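Long-range contacts in heavy metal cation tricomponent efflux pump ZneA(CzcA-like) (Cupriavidus metallidurans, PDB 4K0J), which exports zinc across the inner membrane in exchange for protons, as a heavy metal efflux pump of the RND superfamily: residues M536-T541 with G898-H903; I542-L547 with E850-A855. All coordinates share one frame; numbering follows the deposited sequence.

Interaction 1: M536-T541 with G898-H903; sequences MILGAT and GLVALH
Leu899 and Val900, neighbours on helix 891-905, make the apolar, inner part of this contact against Leu538 and Gly539. The CD1 methyl of Leu899 comes to 3.7 Å from CA of Gly539, where the loop carries no side chain and its backbone itself becomes the packing surface; CA of Gly539 and CA of Leu899 stand 6.3 Å apart. Beside it, CD2 of Leu538 meets CG1 of Val900 at 3.6 Å. CG of Leu538 lies opposite its own backbone N (chi1 -170°), and the far end of the side chain thereby comes nearer the helix than its first bond would suggest. These residues join two predicted membrane spans of the RND permease fold, the seventh and the ninth of twelve, at the point where the seventh has just left its helix at Ile537. Toward the more open side polar atoms take over. The His903 ring turns back along its own helix, its ND1 donating to O of Leu899 at 2.6 Å, one turn earlier. Its CE1 still lies close to the loop, 3.3 Å from O of Leu538, but beyond it the fit slackens, with NE2 of His903 3.8 Å from OG1 of Thr541 near the ring plane. That hydroxyl donates to O of Leu538 at 3.0 Å, approaching from above the carbonyl plane, which closes the loop on itself beside the imidazole.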
loop_
_atom_site.group_PDB
_atom_site.type_symbol
_atom_site.label_atom_id
_atom_site.label_comp_id
_atom_site.label_asym_id
_atom_site.label_seq_id
_atom_site.Cartn_x
_atom_site.Cartn_y
_atom_site.Cartn_z
ATOM N N MET C 536 -17.416 -26.022 41.607
ATOM C CA MET C 536 -17.248 -26.721 40.338
ATOM C C MET C 536 -18.609 -27.175 39.815
ATOM O O MET C 536 -18.789 -27.371 38.613
ATOM C CB MET C 536 -16.308 -27.915 40.508
ATOM C CG MET C 536 -15.777 -28.500 39.212
ATOM S SD MET C 536 -14.567 -29.805 39.507
ATOM C CE MET C 536 -13.313 -28.910 40.421
ATOM N N ILE C 537 -19.565 -27.340 40.725
ATOM C CA ILE C 537 -20.937 -27.677 40.352
ATOM C C ILE C 537 -21.880 -26.534 40.733
ATOM O O ILE C 537 -22.905 -26.726 41.389
ATOM C CB ILE C 537 -21.392 -29.013 40.979
ATOM C CG1 ILE C 537 -20.277 -30.051 40.868
ATOM C CG2 ILE C 537 -22.640 -29.545 40.280
ATOM C CD1 ILE C 537 -19.938 -30.424 39.434
ATOM N N LEU C 538 -21.497 -25.331 40.324
ATOM C CA LEU C 538 -22.336 -24.151 40.460
ATOM C C LEU C 538 -22.131 -23.328 39.198
ATOM O O LEU C 538 -23.050 -22.666 38.709
ATOM C CB LEU C 538 -21.946 -23.347 41.700
ATOM C CG LEU C 538 -22.893 -22.217 42.110
ATOM C CD1 LEU C 538 -24.289 -22.754 42.388
ATOM C CD2 LEU C 538 -22.350 -21.485 43.326
ATOM N N GLY C 539 -20.912 -23.393 38.670
ATOM C CA GLY C 539 -20.597 -22.821 37.377
ATOM C C GLY C 539 -20.837 -23.842 36.283
ATOM O O GLY C 539 -20.607 -23.581 35.102
ATOM N N ALA C 540 -21.295 -25.022 36.687
ATOM C CA ALA C 540 -21.654 -26.071 35.743
ATOM C C ALA C 540 -23.125 -25.939 35.380
ATOM O O ALA C 540 -23.594 -26.532 34.408
ATOM C CB ALA C 540 -21.378 -27.437 36.342
ATOM N N THR C 541 -23.846 -25.153 36.171
ATOM C CA THR C 541 -25.269 -24.937 35.959
ATOM C C THR C 541 -25.540 -23.538 35.418
ATOM O O THR C 541 -26.653 -23.239 34.985
ATOM C CB THR C 541 -26.060 -25.130 37.263
ATOM O OG1 THR C 541 -25.586 -24.206 38.251
ATOM C CG2 THR C 541 -25.892 -26.551 37.781
ATOM N N GLY C 898 -17.628 -15.062 42.437
ATOM C CA GLY C 898 -17.775 -14.652 41.054
ATOM C C GLY C 898 -18.897 -15.385 40.351
ATOM O O GLY C 898 -19.383 -14.943 39.311
ATOM N N LEU C 899 -19.312 -16.511 40.924
ATOM C CA LEU C 899 -20.380 -17.311 40.338
ATOM C C LEU C 899 -21.685 -17.221 41.127
ATOM O O LEU C 899 -22.766 -17.360 40.552
ATOM C CB LEU C 899 -19.938 -18.768 40.172
ATOM C CG LEU C 899 -18.801 -18.998 39.170
ATOM C CD1 LEU C 899 -18.409 -20.463 39.117
ATOM C CD2 LEU C 899 -19.193 -18.505 37.788
ATOM N N VAL C 900 -21.595 -16.985 42.434
ATOM C CA VAL C 900 -22.803 -16.817 43.239
ATOM C C VAL C 900 -23.430 -15.451 42.987
ATOM O O VAL C 900 -24.627 -15.259 43.196
ATOM C CB VAL C 900 -22.548 -16.986 44.753
ATOM C CG1 VAL C 900 -21.935 -18.342 45.044
ATOM C CG2 VAL C 900 -21.672 -15.864 45.284
ATOM N N ALA C 901 -22.612 -14.508 42.534
ATOM C CA ALA C 901 -23.087 -13.163 42.247
ATOM C C ALA C 901 -23.777 -13.116 40.888
ATOM O O ALA C 901 -24.672 -12.301 40.666
ATOM C CB ALA C 901 -21.942 -12.168 42.307
ATOM N N LEU C 902 -23.356 -13.993 39.982
ATOM C CA LEU C 902 -23.997 -14.096 38.677
ATOM C C LEU C 902 -25.424 -14.613 38.833
ATOM O O LEU C 902 -26.353 -14.082 38.227
ATOM C CB LEU C 902 -23.191 -14.996 37.735
ATOM C CG LEU C 902 -21.834 -14.456 37.271
ATOM C CD1 LEU C 902 -21.119 -15.460 36.380
ATOM C CD2 LEU C 902 -21.993 -13.122 36.553
ATOM N N HIS C 903 -25.593 -15.642 39.660
ATOM C CA HIS C 903 -26.920 -16.174 39.956
ATOM C C HIS C 903 -27.752 -15.172 40.758
ATOM O O HIS C 903 -28.980 -15.199 40.707
ATOM C CB HIS C 903 -26.820 -17.490 40.735
ATOM C CG HIS C 903 -26.192 -18.610 39.965
ATOM N ND1 HIS C 903 -24.869 -18.600 39.580
ATOM C CD2 HIS C 903 -26.704 -19.783 39.521
ATOM C CE1 HIS C 903 -24.593 -19.716 38.928
ATOM N NE2 HIS C 903 -25.691 -20.450 38.877
#

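Interaction 2: I542-L547 with E850-A855; sequences IGRDFL and ENQQRA
Phe546 lays one face of its ring on the side chain of Asn851. CB of Asn851 sits 3.3 Å from the ring centroid and only 4° off the normal, a CH-pi contact almost exactly over the middle of the face. Beyond CB the carboxamide continues along the same face, its plane 25° from that of the ring, with ND2 3.8 Å from CE1 of Phe546. One turn further along the helix, CB of Ala855 meets the ring at its edge, 3.7 Å from CE2. Phe546 reaches this position because its CG is turned opposite the backbone N (chi1 173°), carrying the ring from the loop across to the helix. Gln852 lies beside this CH-pi contact, on the side of the preceding loop residues: its CG lies 4.0 Å from O of Asp545, while NH2 of Arg544 approaches the same CG at 4.3 Å. In the next shell, Ile456 of helix 455-460 touches both Phe546 and Asn851, and Arg544 N makes weak hydrogen bonds to Asp818 and Ser820. The contact thus sets the linker between helix 521-536, a predicted membrane span, and strand 554-560 against the start of helix 848-873, which follows directly on strand 843-847. With amides and a guanidinium present but none of them hydrogen-bonded between the two segments, the attachment rests on the aromatic ring and the aliphatic carbons that meet it, and its direct polar contribution is probably small.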
loop_
_atom_site.group_PDB
_atom_site.type_symbol
_atom_site.label_atom_id
_atom_site.label_comp_id
_atom_site.label_asym_id
_atom_site.label_seq_id
_atom_site.Cartn_x
_atom_site.Cartn_y
_atom_site.Cartn_z
ATOM N N ILE C 542 -24.519 -22.686 35.445
ATOM C CA ILE C 542 -24.648 -21.315 34.960
ATOM C C ILE C 542 -24.928 -21.282 33.455
ATOM O O ILE C 542 -24.427 -22.117 32.699
ATOM C CB ILE C 542 -23.392 -20.463 35.294
ATOM C CG1 ILE C 542 -23.640 -18.980 35.005
ATOM C CG2 ILE C 542 -22.177 -20.950 34.522
ATOM C CD1 ILE C 542 -24.785 -18.387 35.788
ATOM N N GLY C 543 -25.752 -20.328 33.033
ATOM C CA GLY C 543 -26.026 -20.132 31.622
ATOM C C GLY C 543 -24.846 -19.475 30.936
ATOM O O GLY C 543 -24.057 -18.782 31.576
ATOM N N ARG C 544 -24.718 -19.692 29.631
ATOM C CA ARG C 544 -23.605 -19.132 28.874
ATOM C C ARG C 544 -24.087 -18.337 27.664
ATOM O O ARG C 544 -24.914 -18.812 26.888
ATOM C CB ARG C 544 -22.650 -20.243 28.432
ATOM C CG ARG C 544 -21.924 -20.938 29.578
ATOM C CD ARG C 544 -21.201 -22.187 29.100
ATOM N NE ARG C 544 -20.435 -21.942 27.881
ATOM C CZ ARG C 544 -19.844 -22.894 27.163
ATOM N NH1 ARG C 544 -19.928 -24.163 27.540
ATOM N NH2 ARG C 544 -19.170 -22.576 26.066
ATOM N N ASP C 545 -23.566 -17.122 27.513
ATOM C CA ASP C 545 -23.885 -16.275 26.366
ATOM C C ASP C 545 -22.629 -15.989 25.552
ATOM O O ASP C 545 -21.752 -16.843 25.422
ATOM C CB ASP C 545 -24.511 -14.953 26.825
ATOM C CG ASP C 545 -25.916 -15.126 27.371
ATOM O OD1 ASP C 545 -26.630 -14.109 27.508
ATOM O OD2 ASP C 545 -26.308 -16.275 27.659
ATOM N N PHE C 546 -22.556 -14.781 24.998
ATOM C CA PHE C 546 -21.340 -14.302 24.352
ATOM C C PHE C 546 -21.085 -12.850 24.731
ATOM O O PHE C 546 -19.939 -12.421 24.857
ATOM C CB PHE C 546 -21.418 -14.443 22.835
ATOM C CG PHE C 546 -20.266 -13.807 22.116
ATOM C CD1 PHE C 546 -20.411 -12.578 21.500
ATOM C CD2 PHE C 546 -19.032 -14.427 22.076
ATOM C CE1 PHE C 546 -19.352 -11.984 20.847
ATOM C CE2 PHE C 546 -17.969 -13.840 21.420
ATOM C CZ PHE C 546 -18.130 -12.616 20.804
ATOM N N LEU C 547 -22.166 -12.098 24.896
ATOM C CA LEU C 547 -22.108 -10.750 25.443
ATOM C C LEU C 547 -23.510 -10.311 25.850
ATOM O O LEU C 547 -24.493 -10.768 25.269
ATOM C CB LEU C 547 -21.476 -9.761 24.448
ATOM C CG LEU C 547 -21.882 -9.758 22.967
ATOM C CD1 LEU C 547 -23.293 -9.212 22.721
ATOM C CD2 LEU C 547 -20.862 -8.978 22.151
ATOM N N GLU C 850 -21.246 -19.033 16.589
ATOM C CA GLU C 850 -19.828 -19.033 16.256
ATOM C C GLU C 850 -19.059 -18.134 17.211
ATOM O O GLU C 850 -17.925 -18.436 17.591
ATOM C CB GLU C 850 -19.607 -18.585 14.809
ATOM C CG GLU C 850 -18.142 -18.409 14.440
ATOM C CD GLU C 850 -17.906 -18.412 12.944
ATOM O OE1 GLU C 850 -17.173 -17.526 12.454
ATOM O OE2 GLU C 850 -18.444 -19.309 12.261
ATOM N N ASN C 851 -19.684 -17.025 17.594
ATOM C CA ASN C 851 -19.100 -16.129 18.579
ATOM C C ASN C 851 -18.846 -16.865 19.898
ATOM O O ASN C 851 -17.747 -16.797 20.461
ATOM C CB ASN C 851 -19.998 -14.903 18.797
ATOM C CG ASN C 851 -19.958 -13.927 17.629
ATOM O OD1 ASN C 851 -19.047 -13.968 16.799
ATOM N ND2 ASN C 851 -20.941 -13.034 17.570
ATOM N N GLN C 852 -19.863 -17.582 20.372
ATOM C CA GLN C 852 -19.754 -18.383 21.588
ATOM C C GLN C 852 -18.652 -19.425 21.466
ATOM O O GLN C 852 -17.868 -19.619 22.397
ATOM C CB GLN C 852 -21.080 -19.084 21.891
ATOM C CG GLN C 852 -21.039 -19.991 23.117
ATOM C CD GLN C 852 -22.118 -21.063 23.092
ATOM O OE1 GLN C 852 -23.051 -21.042 23.895
ATOM N NE2 GLN C 852 -21.989 -22.014 22.170
ATOM N N GLN C 853 -18.597 -20.095 20.316
ATOM C CA GLN C 853 -17.569 -21.106 20.071
ATOM C C GLN C 853 -16.151 -20.537 20.156
ATOM O O GLN C 853 -15.309 -21.055 20.895
ATOM C CB GLN C 853 -17.788 -21.795 18.721
ATOM C CG GLN C 853 -18.879 -22.851 18.736
ATOM C CD GLN C 853 -18.883 -23.704 17.482
ATOM O OE1 GLN C 853 -18.790 -23.191 16.366
ATOM N NE2 GLN C 853 -18.984 -25.016 17.661
ATOM N N ARG C 854 -15.893 -19.472 19.404
ATOM C CA ARG C 854 -14.576 -18.845 19.400
ATOM C C ARG C 854 -14.193 -18.323 20.783
ATOM O O ARG C 854 -13.052 -18.484 21.222
ATOM C CB ARG C 854 -14.522 -17.713 18.373
ATOM C CG ARG C 854 -14.714 -18.166 16.936
ATOM C CD ARG C 854 -13.638 -19.160 16.519
ATOM N NE ARG C 854 -13.840 -19.644 15.155
ATOM C CZ ARG C 854 -13.047 -20.522 14.547
ATOM N NH1 ARG C 854 -11.991 -21.016 15.180
ATOM N NH2 ARG C 854 -13.309 -20.905 13.304
ATOM N N ALA C 855 -15.151 -17.703 21.467
ATOM C CA ALA C 855 -14.906 -17.164 22.802
ATOM C C ALA C 855 -14.551 -18.266 23.799
ATOM O O ALA C 855 -13.582 -18.145 24.551
ATOM C CB ALA C 855 -16.107 -16.373 23.288
#

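Overall arrangement
From the N terminus, the chain reaches helix 521-536 and then runs without a break through 536-541 and 542-547, the first halves of both contacts. It goes on through strand 554-560 and the sheets and helices that follow, and returns at helix 848-873, where interaction 2 closes a loop with 302 residues between its segments. Helix 891-905 comes next and closes the larger loop of interaction 1, with 356 residues between its segments, so interaction 2 is nested inside it. The centres of the two contacts lie about 16 Å apart, yet the contacts touch: CD1 of Ile542 packs 3.4 Å from CE1 of His903. One linker thus ties its membrane helix to two later helices.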